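Local structure of PA0821 (Pseudomonas aeruginosa, 7DRG) at residues Asp104-Leu109 with Lys132-Ala137; Leu146-Pro151 with Leu160-Leu165; Asn193-Glu198 with Ser307-Ser312; Ser256-Phe261 with Lys344-Glu349. The protein probably serves as the immunity protein (antitoxin) that neutralises a putative VRR-NUC nuclease effector of the type VI secretion system. All blocks are in the same frame, centred on the assembly; numbering follows the deposited sequence.

Contact 1: residues Asp104-Leu109 with Lys132-Ala137; sequences DEDDHL and KRSWQA
The backbone N of Ser134 donates to Glu105 O at 2.7 Å, and around this bond the contact is close-packed: Ser134 CB lies 3.1 Å from the same Glu105 O, and the CB atoms of the two residues touch. Glu105 belongs to a type I beta turn from Asp104 to Asp107, braced by an Asx turn in which Asp104 OD1 takes the N-H of Asp106. Arg133, the N-cap residue of helix 134-139, lays its extended chain along the turn. Its NH1 reaches Asp106 O at 2.9 Å, in the plane of both guanidinium and carbonyl, while His108 CB rests over one guanidinium face near the rim, 3.5 Å above it. The His108 ring turns elsewhere, its ND1 bound to Gly131 O. Toward solvent the fit slackens. Asp106 OD1 only approaches the exposed Trp135 ring edge, 3.3 Å from CD1, and its bond from Trp135 N is weak. Water 2 joins Asp107 OD1 to Arg133 NH1, the second link also weak. The two firm hydrogen bonds across the contact both end on backbone carbonyls, and the acidic turn probably gains from the positive potential of Arg133 and of the helix N-terminus, though no salt bridge joins the segments.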
loop_
_atom_site.group_PDB
_atom_site.type_symbol
_atom_site.label_atom_id
_atom_site.label_comp_id
_atom_site.label_asym_id
_atom_site.label_seq_id
_atom_site.Cartn_x
_atom_site.Cartn_y
_atom_site.Cartn_z
ATOM N N ASP B 104 37.204 23.268 -9.913
ATOM C CA ASP B 104 36.954 24.288 -10.918
ATOM C C ASP B 104 35.637 23.982 -11.631
ATOM O O ASP B 104 34.881 23.081 -11.239
ATOM C CB ASP B 104 38.134 24.413 -11.892
ATOM C CG ASP B 104 38.450 23.117 -12.634
ATOM O OD1 ASP B 104 37.574 22.237 -12.774
ATOM O OD2 ASP B 104 39.611 22.977 -13.086
ATOM N N GLU B 105 35.365 24.750 -12.687
ATOM C CA GLU B 105 34.053 24.707 -13.317
ATOM C C GLU B 105 33.756 23.366 -13.975
ATOM O O GLU B 105 32.583 23.048 -14.190
ATOM C CB GLU B 105 33.920 25.831 -14.344
ATOM C CG GLU B 105 34.914 25.758 -15.488
ATOM C CD GLU B 105 36.117 26.670 -15.287
ATOM O OE1 GLU B 105 36.395 27.067 -14.133
ATOM O OE2 GLU B 105 36.778 27.002 -16.296
ATOM N N ASP B 106 34.776 22.569 -14.289
ATOM C CA ASP B 106 34.545 21.274 -14.915
ATOM C C ASP B 106 34.442 20.125 -13.920
ATOM O O ASP B 106 34.248 18.980 -14.340
ATOM C CB ASP B 106 35.646 20.978 -15.938
ATOM C CG ASP B 106 35.436 21.726 -17.235
ATOM O OD1 ASP B 106 34.266 21.877 -17.648
ATOM O OD2 ASP B 106 36.434 22.166 -17.840
ATOM N N ASP B 107 34.547 20.392 -12.622
ATOM C CA ASP B 107 34.299 19.353 -11.635
ATOM C C ASP B 107 32.804 19.224 -11.356
ATOM O O ASP B 107 32.042 20.186 -11.483
ATOM C CB ASP B 107 35.050 19.650 -10.338
ATOM C CG ASP B 107 36.544 19.448 -10.476
ATOM O OD1 ASP B 107 36.958 18.405 -11.025
ATOM O OD2 ASP B 107 37.304 20.335 -10.039
ATOM N N HIS B 108 32.390 18.012 -10.996
ATOM C CA HIS B 108 31.007 17.719 -10.641
ATOM C C HIS B 108 30.823 17.913 -9.142
ATOM O O HIS B 108 31.592 17.374 -8.343
ATOM C CB HIS B 108 30.656 16.285 -11.063
ATOM C CG HIS B 108 29.422 15.726 -10.422
ATOM N ND1 HIS B 108 28.170 16.280 -10.589
ATOM C CD2 HIS B 108 29.247 14.635 -9.638
ATOM C CE1 HIS B 108 27.280 15.565 -9.924
ATOM N NE2 HIS B 108 27.906 14.559 -9.339
ATOM N N LEU B 109 29.823 18.701 -8.755
ATOM C CA LEU B 109 29.538 18.871 -7.336
ATOM C C LEU B 109 28.784 17.652 -6.834
ATOM O O LEU B 109 27.719 17.322 -7.362
ATOM C CB LEU B 109 28.705 20.123 -7.085
ATOM C CG LEU B 109 29.240 21.436 -7.626
ATOM C CD1 LEU B 109 28.510 22.560 -6.937
ATOM C CD2 LEU B 109 30.733 21.509 -7.416
ATOM N N LYS B 132 26.054 19.995 -11.896
ATOM C CA LYS B 132 26.563 19.612 -13.209
ATOM C C LYS B 132 27.864 20.339 -13.527
ATOM O O LYS B 132 28.078 21.483 -13.118
ATOM C CB LYS B 132 25.532 19.914 -14.295
ATOM C CG LYS B 132 24.149 19.327 -14.016
ATOM C CD LYS B 132 24.234 17.827 -13.767
ATOM C CE LYS B 132 24.564 17.082 -15.043
ATOM N NZ LYS B 132 24.716 15.611 -14.813
ATOM N N ARG B 133 28.726 19.663 -14.290
ATOM C CA ARG B 133 29.967 20.264 -14.756
ATOM C C ARG B 133 29.686 21.325 -15.814
ATOM O O ARG B 133 28.665 21.289 -16.508
ATOM C CB ARG B 133 30.891 19.198 -15.351
ATOM C CG ARG B 133 31.105 17.990 -14.476
ATOM C CD ARG B 133 31.708 16.862 -15.295
ATOM N NE ARG B 133 31.819 15.622 -14.538
ATOM C CZ ARG B 133 32.874 15.298 -13.797
ATOM N NH1 ARG B 133 33.904 16.125 -13.707
ATOM N NH2 ARG B 133 32.895 14.143 -13.142
ATOM N N SER B 134 30.628 22.265 -15.952
ATOM C CA SER B 134 30.476 23.324 -16.942
ATOM C C SER B 134 30.210 22.761 -18.335
ATOM O O SER B 134 29.310 23.231 -19.038
ATOM C CB SER B 134 31.724 24.211 -16.951
ATOM O OG SER B 134 31.707 25.106 -18.049
ATOM N N TRP B 135 30.992 21.756 -18.759
ATOM C CA TRP B 135 30.808 21.222 -20.109
ATOM C C TRP B 135 29.513 20.440 -20.232
ATOM O O TRP B 135 28.903 20.424 -21.307
ATOM C CB TRP B 135 31.990 20.345 -20.526
ATOM C CG TRP B 135 32.203 19.112 -19.702
ATOM C CD1 TRP B 135 33.092 18.964 -18.682
ATOM C CD2 TRP B 135 31.546 17.841 -19.847
ATOM N NE1 TRP B 135 33.026 17.694 -18.175
ATOM C CE2 TRP B 135 32.085 16.981 -18.871
ATOM C CE3 TRP B 135 30.545 17.350 -20.696
ATOM C CZ2 TRP B 135 31.671 15.663 -18.723
ATOM C CZ3 TRP B 135 30.130 16.035 -20.550
ATOM C CH2 TRP B 135 30.691 15.204 -19.567
ATOM N N GLN B 136 29.075 19.795 -19.149
ATOM C CA GLN B 136 27.777 19.129 -19.159
ATOM C C GLN B 136 26.659 20.132 -19.389
ATOM O O GLN B 136 25.748 19.890 -20.192
ATOM C CB GLN B 136 27.566 18.375 -17.847
ATOM C CG GLN B 136 28.291 17.042 -17.799
ATOM C CD GLN B 136 28.216 16.367 -16.441
ATOM O OE1 GLN B 136 28.008 17.017 -15.418
ATOM N NE2 GLN B 136 28.383 15.051 -16.428
ATOM N N ALA B 137 26.718 21.272 -18.691
ATOM C CA ALA B 137 25.723 22.321 -18.883
ATOM C C ALA B 137 25.754 22.854 -20.308
ATOM O O ALA B 137 24.701 23.116 -20.901
ATOM C CB ALA B 137 25.939 23.454 -17.875
HETATM O O HOH W 1 29.739 21.743 -10.892
HETATM O O HOH W 2 37.079 16.656 -13.175
#

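Contact 2: residues Leu146-Pro151 with Leu160-Leu165; sequences LEFSVP and LDFLQL
Phe148 overlaps the Phe162 ring only at its margin: the planes are 21° apart, but the offset leaves the centroids 4.9 Å from each other. The closest carbons are Phe148 CE2 and Phe162 CE2, at 3.4 Å. Phe148 places CG between its own backbone N and carbonyl carbon and sends the ring from the strand toward the helix. Phe162 answers with CG anti to the backbone N (chi1 175°), which carries its ring back toward the strand, where CE2 of Phe162, at the ring edge, lies 4.4 Å from Ser149 CA. Two aliphatic groups complete the interface. Leu165, one helical turn after Phe162, sets CB 3.8 Å from Phe148 CE2, and Val150, two residues along the strand, brings CG2 to 4.0 Å from Phe162 CD2. No hydrogen bond joins the segments, and all five touching residues are buried. Phe166 and Phe169 of helix 161-173 continue the apolar layer around Phe148, and Leu40 of strand 34-46 meets Phe162. The axes of strand segment 146-151 and helix segment 161-165 approach to 9.6 Å and run nearly antiparallel, at 169°. Alternate residues Phe148 and Val150 face the helix while Ser149 points away from it. Strand 144-151 pairs with strands 34-46 and 126-131, and the pattern is that of a helix packed on one face of antiparallel strands, as in alpha+beta folds.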
loop_
_atom_site.group_PDB
_atom_site.type_symbol
_atom_site.label_atom_id
_atom_site.label_comp_id
_atom_site.label_asym_id
_atom_site.label_seq_id
_atom_site.Cartn_x
_atom_site.Cartn_y
_atom_site.Cartn_z
ATOM N N LEU B 146 19.576 20.887 -5.366
ATOM C CA LEU B 146 19.840 20.918 -3.933
ATOM C C LEU B 146 18.632 20.328 -3.226
ATOM O O LEU B 146 17.507 20.788 -3.441
ATOM C CB LEU B 146 20.077 22.347 -3.429
ATOM C CG LEU B 146 20.137 22.509 -1.908
ATOM C CD1 LEU B 146 21.287 21.711 -1.304
ATOM C CD2 LEU B 146 20.277 23.976 -1.524
ATOM N N GLU B 147 18.863 19.329 -2.379
ATOM C CA GLU B 147 17.812 18.762 -1.542
ATOM C C GLU B 147 18.251 18.829 -0.093
ATOM O O GLU B 147 19.417 18.583 0.222
ATOM C CB GLU B 147 17.504 17.302 -1.891
ATOM C CG GLU B 147 16.871 17.077 -3.230
ATOM C CD GLU B 147 16.147 15.745 -3.279
ATOM O OE1 GLU B 147 14.908 15.759 -3.371
ATOM O OE2 GLU B 147 16.815 14.685 -3.201
ATOM N N PHE B 148 17.318 19.149 0.795
ATOM C CA PHE B 148 17.669 19.232 2.201
ATOM C C PHE B 148 16.437 18.911 3.024
ATOM O O PHE B 148 15.305 19.038 2.554
ATOM C CB PHE B 148 18.237 20.614 2.558
ATOM C CG PHE B 148 17.219 21.708 2.539
ATOM C CD1 PHE B 148 16.760 22.219 1.342
ATOM C CD2 PHE B 148 16.703 22.208 3.724
ATOM C CE1 PHE B 148 15.802 23.234 1.327
ATOM C CE2 PHE B 148 15.745 23.218 3.720
ATOM C CZ PHE B 148 15.298 23.727 2.511
ATOM N N SER B 149 16.658 18.462 4.254
ATOM C CA SER B 149 15.514 18.041 5.043
ATOM C C SER B 149 15.793 18.194 6.526
ATOM O O SER B 149 16.942 18.188 6.972
ATOM C CB SER B 149 15.137 16.585 4.740
ATOM O OG SER B 149 16.099 15.693 5.286
ATOM N N VAL B 150 14.704 18.297 7.283
ATOM C CA VAL B 150 14.740 18.270 8.744
ATOM C C VAL B 150 13.722 17.247 9.234
ATOM O O VAL B 150 12.790 16.875 8.502
ATOM C CB VAL B 150 14.438 19.662 9.348
ATOM C CG1 VAL B 150 15.409 20.727 8.815
ATOM C CG2 VAL B 150 12.972 20.053 9.088
ATOM N N PRO B 151 13.856 16.793 10.482
ATOM C CA PRO B 151 12.878 15.851 11.038
ATOM C C PRO B 151 11.522 16.499 11.250
ATOM O O PRO B 151 11.403 17.711 11.436
ATOM C CB PRO B 151 13.495 15.440 12.383
ATOM C CG PRO B 151 14.933 15.829 12.295
ATOM C CD PRO B 151 15.006 16.995 11.380
ATOM N N LEU B 160 8.950 27.634 11.888
ATOM C CA LEU B 160 9.381 28.597 10.883
ATOM C C LEU B 160 10.785 28.332 10.354
ATOM O O LEU B 160 11.200 28.997 9.400
ATOM C CB LEU B 160 9.311 30.026 11.441
ATOM C CG LEU B 160 7.924 30.445 11.927
ATOM C CD1 LEU B 160 7.951 31.903 12.338
ATOM C CD2 LEU B 160 6.871 30.213 10.851
ATOM N N ASP B 161 11.518 27.373 10.924
ATOM C CA ASP B 161 12.936 27.238 10.582
ATOM C C ASP B 161 13.137 26.673 9.177
ATOM O O ASP B 161 13.884 27.246 8.374
ATOM C CB ASP B 161 13.652 26.364 11.611
ATOM C CG ASP B 161 13.961 27.101 12.898
ATOM O OD1 ASP B 161 13.461 28.237 13.082
ATOM O OD2 ASP B 161 14.720 26.547 13.721
ATOM N N PHE B 162 12.516 25.528 8.873
ATOM C CA PHE B 162 12.658 24.964 7.534
ATOM C C PHE B 162 12.121 25.927 6.484
ATOM O O PHE B 162 12.745 26.137 5.436
ATOM C CB PHE B 162 11.943 23.613 7.449
ATOM C CG PHE B 162 11.928 23.023 6.071
ATOM C CD1 PHE B 162 10.969 23.406 5.148
ATOM C CD2 PHE B 162 12.885 22.093 5.688
ATOM C CE1 PHE B 162 10.959 22.891 3.876
ATOM C CE2 PHE B 162 12.873 21.560 4.409
ATOM C CZ PHE B 162 11.917 21.960 3.503
ATOM N N LEU B 163 10.955 26.521 6.750
ATOM C CA LEU B 163 10.381 27.475 5.816
ATOM C C LEU B 163 11.352 28.619 5.527
ATOM O O LEU B 163 11.549 28.994 4.366
ATOM C CB LEU B 163 9.065 27.996 6.398
ATOM C CG LEU B 163 8.361 29.139 5.682
ATOM C CD1 LEU B 163 8.026 28.745 4.263
ATOM C CD2 LEU B 163 7.102 29.515 6.468
ATOM N N GLN B 164 11.989 29.164 6.569
ATOM C CA GLN B 164 12.972 30.223 6.372
ATOM C C GLN B 164 14.137 29.752 5.506
ATOM O O GLN B 164 14.617 30.494 4.641
ATOM C CB GLN B 164 13.482 30.720 7.726
ATOM C CG GLN B 164 14.365 31.950 7.625
ATOM C CD GLN B 164 13.576 33.196 7.264
ATOM O OE1 GLN B 164 12.723 33.649 8.035
ATOM N NE2 GLN B 164 13.840 33.746 6.084
ATOM N N LEU B 165 14.605 28.522 5.723
ATOM C CA LEU B 165 15.680 27.987 4.888
ATOM C C LEU B 165 15.248 27.904 3.432
ATOM O O LEU B 165 15.999 28.287 2.528
ATOM C CB LEU B 165 16.115 26.603 5.384
ATOM C CG LEU B 165 16.767 26.474 6.755
ATOM C CD1 LEU B 165 17.066 25.002 7.033
ATOM C CD2 LEU B 165 18.036 27.318 6.847
#

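Contact 3: residues Asn193-Glu198 with Ser307-Ser312; sequences NDEPSE and SLHGGS
The helix carrying Asn193-Glu198 is kinked at Pro196 and Ser197, and the irregular loop Ser307-Ser312 passes it with Glu195 and His309 nearest, their CA atoms 6.5 Å apart. From this helix two glutamates, one turn apart, hold the loop in different ways. Glu195, extended beyond CG, runs across the face of the imidazole, counter to the direction of His309: its CB sits over the centre of the ring in a CH-pi contact, 3.8 Å from the ring centroid. Its carboxylate continues to the backbone, where OE1 receives the N-H of Gly310 at 2.8 Å on its syn side, and Arg318 adds a salt bridge to the same oxygen. Water 3 spans Glu195 OE2 and Leu308 O, donating to both. The arrangement includes a buried His-carboxylate hydrogen bond that ties helix 191-204 to the loop preceding helix 321-328. Glu198 supplies the carboxylate: with CG anti to the backbone N (chi1 -180°), its chain reaches out to the ring edge, and His309 NE2 donates to Glu198 OE1 at 2.7 Å, nearly straight at 164°. This bond lies in the imidazole plane but uses the anti side of the carboxylate. On the other ring nitrogen, ND1 accepts from the backbone N-H of Leu319, so the imidazole is gripped at both nitrogens and its rotation fixed; with NE2 donating to Glu198, this is consistent with the proton on NE2.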
loop_
_atom_site.group_PDB
_atom_site.type_symbol
_atom_site.label_atom_id
_atom_site.label_comp_id
_atom_site.label_asym_id
_atom_site.label_seq_id
_atom_site.Cartn_x
_atom_site.Cartn_y
_atom_site.Cartn_z
ATOM N N ASN B 193 16.743 -1.335 -2.545
ATOM C CA ASN B 193 15.946 -2.190 -1.669
ATOM C C ASN B 193 14.712 -1.478 -1.145
ATOM O O ASN B 193 13.746 -2.135 -0.738
ATOM C CB ASN B 193 16.752 -2.644 -0.449
ATOM C CG ASN B 193 17.930 -3.518 -0.806
ATOM O OD1 ASN B 193 17.987 -4.100 -1.887
ATOM N ND2 ASN B 193 18.876 -3.629 0.122
ATOM N N ASP B 194 14.732 -0.149 -1.127
ATOM C CA ASP B 194 13.784 0.603 -0.339
ATOM C C ASP B 194 12.825 1.451 -1.155
ATOM O O ASP B 194 11.836 1.929 -0.593
ATOM C CB ASP B 194 14.553 1.463 0.673
ATOM C CG ASP B 194 15.372 0.603 1.620
ATOM O OD1 ASP B 194 14.770 -0.212 2.351
ATOM O OD2 ASP B 194 16.615 0.681 1.591
ATOM N N GLU B 195 13.064 1.624 -2.454
ATOM C CA GLU B 195 12.045 2.216 -3.316
ATOM C C GLU B 195 10.685 1.538 -3.191
ATOM O O GLU B 195 9.669 2.250 -3.246
ATOM C CB GLU B 195 12.506 2.198 -4.780
ATOM C CG GLU B 195 13.680 3.126 -5.073
ATOM C CD GLU B 195 14.037 3.178 -6.547
ATOM O OE1 GLU B 195 13.690 2.227 -7.281
ATOM O OE2 GLU B 195 14.662 4.175 -6.975
ATOM N N PRO B 196 10.576 0.213 -3.029
ATOM C CA PRO B 196 9.234 -0.365 -2.851
ATOM C C PRO B 196 8.500 0.172 -1.637
ATOM O O PRO B 196 7.269 0.306 -1.681
ATOM C CB PRO B 196 9.518 -1.868 -2.729
ATOM C CG PRO B 196 10.781 -2.067 -3.465
ATOM C CD PRO B 196 11.598 -0.838 -3.204
ATOM N N SER B 197 9.216 0.466 -0.546
ATOM C CA SER B 197 8.578 1.088 0.611
ATOM C C SER B 197 8.006 2.450 0.249
ATOM O O SER B 197 6.887 2.789 0.649
ATOM C CB SER B 197 9.578 1.220 1.759
ATOM O OG SER B 197 10.134 -0.036 2.113
ATOM N N GLU B 198 8.767 3.243 -0.511
ATOM C CA GLU B 198 8.277 4.539 -0.964
ATOM C C GLU B 198 7.062 4.389 -1.879
ATOM O O GLU B 198 6.093 5.150 -1.772
ATOM C CB GLU B 198 9.414 5.287 -1.665
ATOM C CG GLU B 198 9.038 6.658 -2.179
ATOM C CD GLU B 198 10.218 7.367 -2.816
ATOM O OE1 GLU B 198 10.840 6.803 -3.738
ATOM O OE2 GLU B 198 10.537 8.491 -2.379
ATOM N N SER B 307 10.016 7.075 -15.458
ATOM C CA SER B 307 9.852 6.274 -14.255
ATOM C C SER B 307 10.437 6.991 -13.041
ATOM O O SER B 307 11.455 7.685 -13.134
ATOM C CB SER B 307 10.504 4.909 -14.445
ATOM O OG SER B 307 9.821 4.199 -15.466
ATOM N N LEU B 308 9.755 6.849 -11.906
ATOM C CA LEU B 308 10.239 7.388 -10.643
ATOM C C LEU B 308 11.211 6.448 -9.948
ATOM O O LEU B 308 12.061 6.906 -9.176
ATOM C CB LEU B 308 9.058 7.675 -9.713
ATOM C CG LEU B 308 8.239 8.905 -10.112
ATOM C CD1 LEU B 308 6.856 8.854 -9.497
ATOM C CD2 LEU B 308 8.979 10.171 -9.689
ATOM N N HIS B 309 11.099 5.149 -10.219
ATOM C CA HIS B 309 11.858 4.103 -9.550
ATOM C C HIS B 309 12.573 3.238 -10.581
ATOM O O HIS B 309 12.301 3.307 -11.780
ATOM C CB HIS B 309 10.929 3.224 -8.695
ATOM C CG HIS B 309 10.424 3.906 -7.464
ATOM N ND1 HIS B 309 9.241 3.559 -6.847
ATOM C CD2 HIS B 309 10.948 4.920 -6.735
ATOM C CE1 HIS B 309 9.061 4.328 -5.786
ATOM N NE2 HIS B 309 10.087 5.157 -5.693
ATOM N N GLY B 310 13.493 2.408 -10.101
ATOM C CA GLY B 310 14.087 1.378 -10.929
ATOM C C GLY B 310 13.107 0.252 -11.218
ATOM O O GLY B 310 11.973 0.220 -10.738
ATOM N N GLY B 311 13.568 -0.700 -12.027
ATOM C CA GLY B 311 12.724 -1.826 -12.390
ATOM C C GLY B 311 12.550 -2.817 -11.252
ATOM O O GLY B 311 13.382 -2.931 -10.354
ATOM N N SER B 312 11.436 -3.547 -11.298
ATOM C CA SER B 312 11.148 -4.556 -10.289
ATOM C C SER B 312 11.963 -5.818 -10.543
ATOM O O SER B 312 12.068 -6.293 -11.678
ATOM C CB SER B 312 9.658 -4.890 -10.282
ATOM O OG SER B 312 9.359 -5.839 -9.275
HETATM O O HOH W 3 13.930 6.878 -7.088
#

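Contact 4: residues Ser256-Phe261 with Lys344-Glu349; sequences SSHFAF and KLLSAE
His258 and Leu345 meet chiefly through a CH-pi contact: the branch carbon CG of Leu345 stands over the centre of the imidazole, 3.7 Å from its centroid. The two methyls flank that point: Leu345 CD1 is 3.7 Å from His258 CD2, and Leu345 CD2 is 3.9 Å from His258 ND1. With chi1 at -175°, Leu345 sends this branch off the helix, and the two side chains run alongside each other, pointing opposite ways. Other van der Waals touches are lighter. Leu346 CD2 reaches His258 CE1 at 3.7 Å and approaches the hydroxyl of Ser257, while Leu345 CD2 meets the edge of the Phe259 ring, 4.1 Å from CE1. Leu345 and Phe259 both also touch Leu292 of helix 288-297, so the histidine lies beside a larger apolar cluster. In the fold, the imidazole bridges the loop leading into strand 259-264 and the C-terminal end of helix 338-348, where Glu349 is the first residue to leave helical geometry. The polar bonds are made at the ring edge. His258 NE2 donates to Glu349 O at 3.0 Å, straight at the hydrogen (164°) and in the ring plane, although the donor stands well above the carbonyl plane. At the other ring nitrogen, ND1 and Ser257 OG share a hydrogen bond of 2.8 Å in which either could donate. Tyr351 meets the imidazole with its ring plane inclined at about 55°.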
loop_
_atom_site.group_PDB
_atom_site.type_symbol
_atom_site.label_atom_id
_atom_site.label_comp_id
_atom_site.label_asym_id
_atom_site.label_seq_id
_atom_site.Cartn_x
_atom_site.Cartn_y
_atom_site.Cartn_z
ATOM N N SER B 256 -6.201 33.692 0.539
ATOM C CA SER B 256 -5.094 34.155 1.372
ATOM C C SER B 256 -5.254 33.750 2.831
ATOM O O SER B 256 -4.300 33.901 3.604
ATOM C CB SER B 256 -4.938 35.674 1.265
ATOM O OG SER B 256 -6.137 36.334 1.628
ATOM N N SER B 257 -6.420 33.226 3.216
ATOM C CA SER B 257 -6.578 32.657 4.549
ATOM C C SER B 257 -5.715 31.416 4.728
ATOM O O SER B 257 -5.338 31.075 5.857
ATOM C CB SER B 257 -8.049 32.316 4.808
ATOM O OG SER B 257 -8.568 31.413 3.846
ATOM N N HIS B 258 -5.396 30.726 3.633
ATOM C CA HIS B 258 -4.703 29.452 3.713
ATOM C C HIS B 258 -3.485 29.355 2.814
ATOM O O HIS B 258 -2.687 28.431 3.000
ATOM C CB HIS B 258 -5.657 28.299 3.375
ATOM C CG HIS B 258 -6.661 28.010 4.447
ATOM N ND1 HIS B 258 -7.750 28.821 4.682
ATOM C CD2 HIS B 258 -6.753 26.993 5.338
ATOM C CE1 HIS B 258 -8.466 28.321 5.673
ATOM N NE2 HIS B 258 -7.881 27.213 6.091
ATOM N N PHE B 259 -3.306 30.268 1.864
ATOM C CA PHE B 259 -2.161 30.264 0.965
ATOM C C PHE B 259 -1.363 31.539 1.168
ATOM O O PHE B 259 -1.934 32.635 1.238
ATOM C CB PHE B 259 -2.602 30.134 -0.495
ATOM C CG PHE B 259 -3.279 28.828 -0.802
ATOM C CD1 PHE B 259 -4.633 28.656 -0.556
ATOM C CD2 PHE B 259 -2.560 27.763 -1.324
ATOM C CE1 PHE B 259 -5.258 27.452 -0.827
ATOM C CE2 PHE B 259 -3.177 26.555 -1.598
ATOM C CZ PHE B 259 -4.527 26.395 -1.349
ATOM N N ALA B 260 -0.048 31.388 1.284
ATOM C CA ALA B 260 0.868 32.511 1.398
ATOM C C ALA B 260 1.801 32.520 0.197
ATOM O O ALA B 260 2.100 31.475 -0.389
ATOM C CB ALA B 260 1.687 32.445 2.693
ATOM N N PHE B 261 2.257 33.715 -0.164
ATOM C CA PHE B 261 3.122 33.907 -1.317
ATOM C C PHE B 261 4.370 34.650 -0.881
ATOM O O PHE B 261 4.285 35.698 -0.232
ATOM C CB PHE B 261 2.395 34.666 -2.431
ATOM C CG PHE B 261 1.150 33.977 -2.892
ATOM C CD1 PHE B 261 -0.035 34.125 -2.194
ATOM C CD2 PHE B 261 1.172 33.147 -4.001
ATOM C CE1 PHE B 261 -1.180 33.469 -2.604
ATOM C CE2 PHE B 261 0.030 32.497 -4.420
ATOM C CZ PHE B 261 -1.148 32.657 -3.719
ATOM N N LYS B 344 -14.339 22.862 2.198
ATOM C CA LYS B 344 -13.613 21.987 3.109
ATOM C C LYS B 344 -12.390 22.695 3.683
ATOM O O LYS B 344 -12.078 22.548 4.872
ATOM C CB LYS B 344 -13.211 20.700 2.384
ATOM C CG LYS B 344 -12.813 19.575 3.319
ATOM C CD LYS B 344 -13.325 18.217 2.848
ATOM C CE LYS B 344 -12.569 17.718 1.632
ATOM N NZ LYS B 344 -12.371 16.243 1.688
ATOM N N LEU B 345 -11.696 23.474 2.849
ATOM C CA LEU B 345 -10.573 24.281 3.313
ATOM C C LEU B 345 -10.971 25.164 4.492
ATOM O O LEU B 345 -10.335 25.136 5.550
ATOM C CB LEU B 345 -10.047 25.134 2.154
ATOM C CG LEU B 345 -8.795 25.991 2.353
ATOM C CD1 LEU B 345 -7.541 25.138 2.256
ATOM C CD2 LEU B 345 -8.745 27.136 1.347
ATOM N N LEU B 346 -12.035 25.949 4.331
ATOM C CA LEU B 346 -12.363 26.948 5.344
ATOM C C LEU B 346 -12.934 26.325 6.614
ATOM O O LEU B 346 -12.740 26.872 7.706
ATOM C CB LEU B 346 -13.348 27.970 4.776
ATOM C CG LEU B 346 -12.907 28.686 3.502
ATOM C CD1 LEU B 346 -13.846 29.836 3.201
ATOM C CD2 LEU B 346 -11.473 29.183 3.627
ATOM N N SER B 347 -13.633 25.199 6.505
ATOM C CA SER B 347 -14.290 24.639 7.678
ATOM C C SER B 347 -13.388 23.721 8.490
ATOM O O SER B 347 -13.542 23.642 9.714
ATOM C CB SER B 347 -15.553 23.875 7.268
ATOM O OG SER B 347 -15.240 22.734 6.491
ATOM N N ALA B 348 -12.441 23.036 7.850
ATOM C CA ALA B 348 -11.695 21.978 8.512
ATOM C C ALA B 348 -10.212 22.270 8.668
ATOM O O ALA B 348 -9.546 21.577 9.445
ATOM C CB ALA B 348 -11.860 20.656 7.749
ATOM N N GLU B 349 -9.676 23.269 7.966
ATOM C CA GLU B 349 -8.230 23.411 7.984
ATOM C C GLU B 349 -7.799 24.669 8.723
ATOM O O GLU B 349 -8.432 25.722 8.581
ATOM C CB GLU B 349 -7.664 23.442 6.559
ATOM C CG GLU B 349 -8.023 22.213 5.732
ATOM C CD GLU B 349 -7.681 20.902 6.431
ATOM O OE1 GLU B 349 -6.683 20.857 7.184
ATOM O OE2 GLU B 349 -8.423 19.916 6.238
#

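In the fold
The four contacts are separate: no two touch, and none involves the other chain of the assembly. Contact 2 is the most central, its centre about 10 Å from that of the chain, while contacts 1 and 4 lie on opposite sides of the chain's centre, their own centres about 43 Å apart. Contact 1 is followed along the chain by contact 2, since strand 144-151 is the next element after helix 134-139, but their nearest atoms stay about 9 Å apart. Contact 4 comes to about 7 Å of contact 2 between nearest atoms, and contact 3 to about 9 Å. Contacts 3 and 4 cross along the chain, their segments alternating, although their centres are about 34 Å apart.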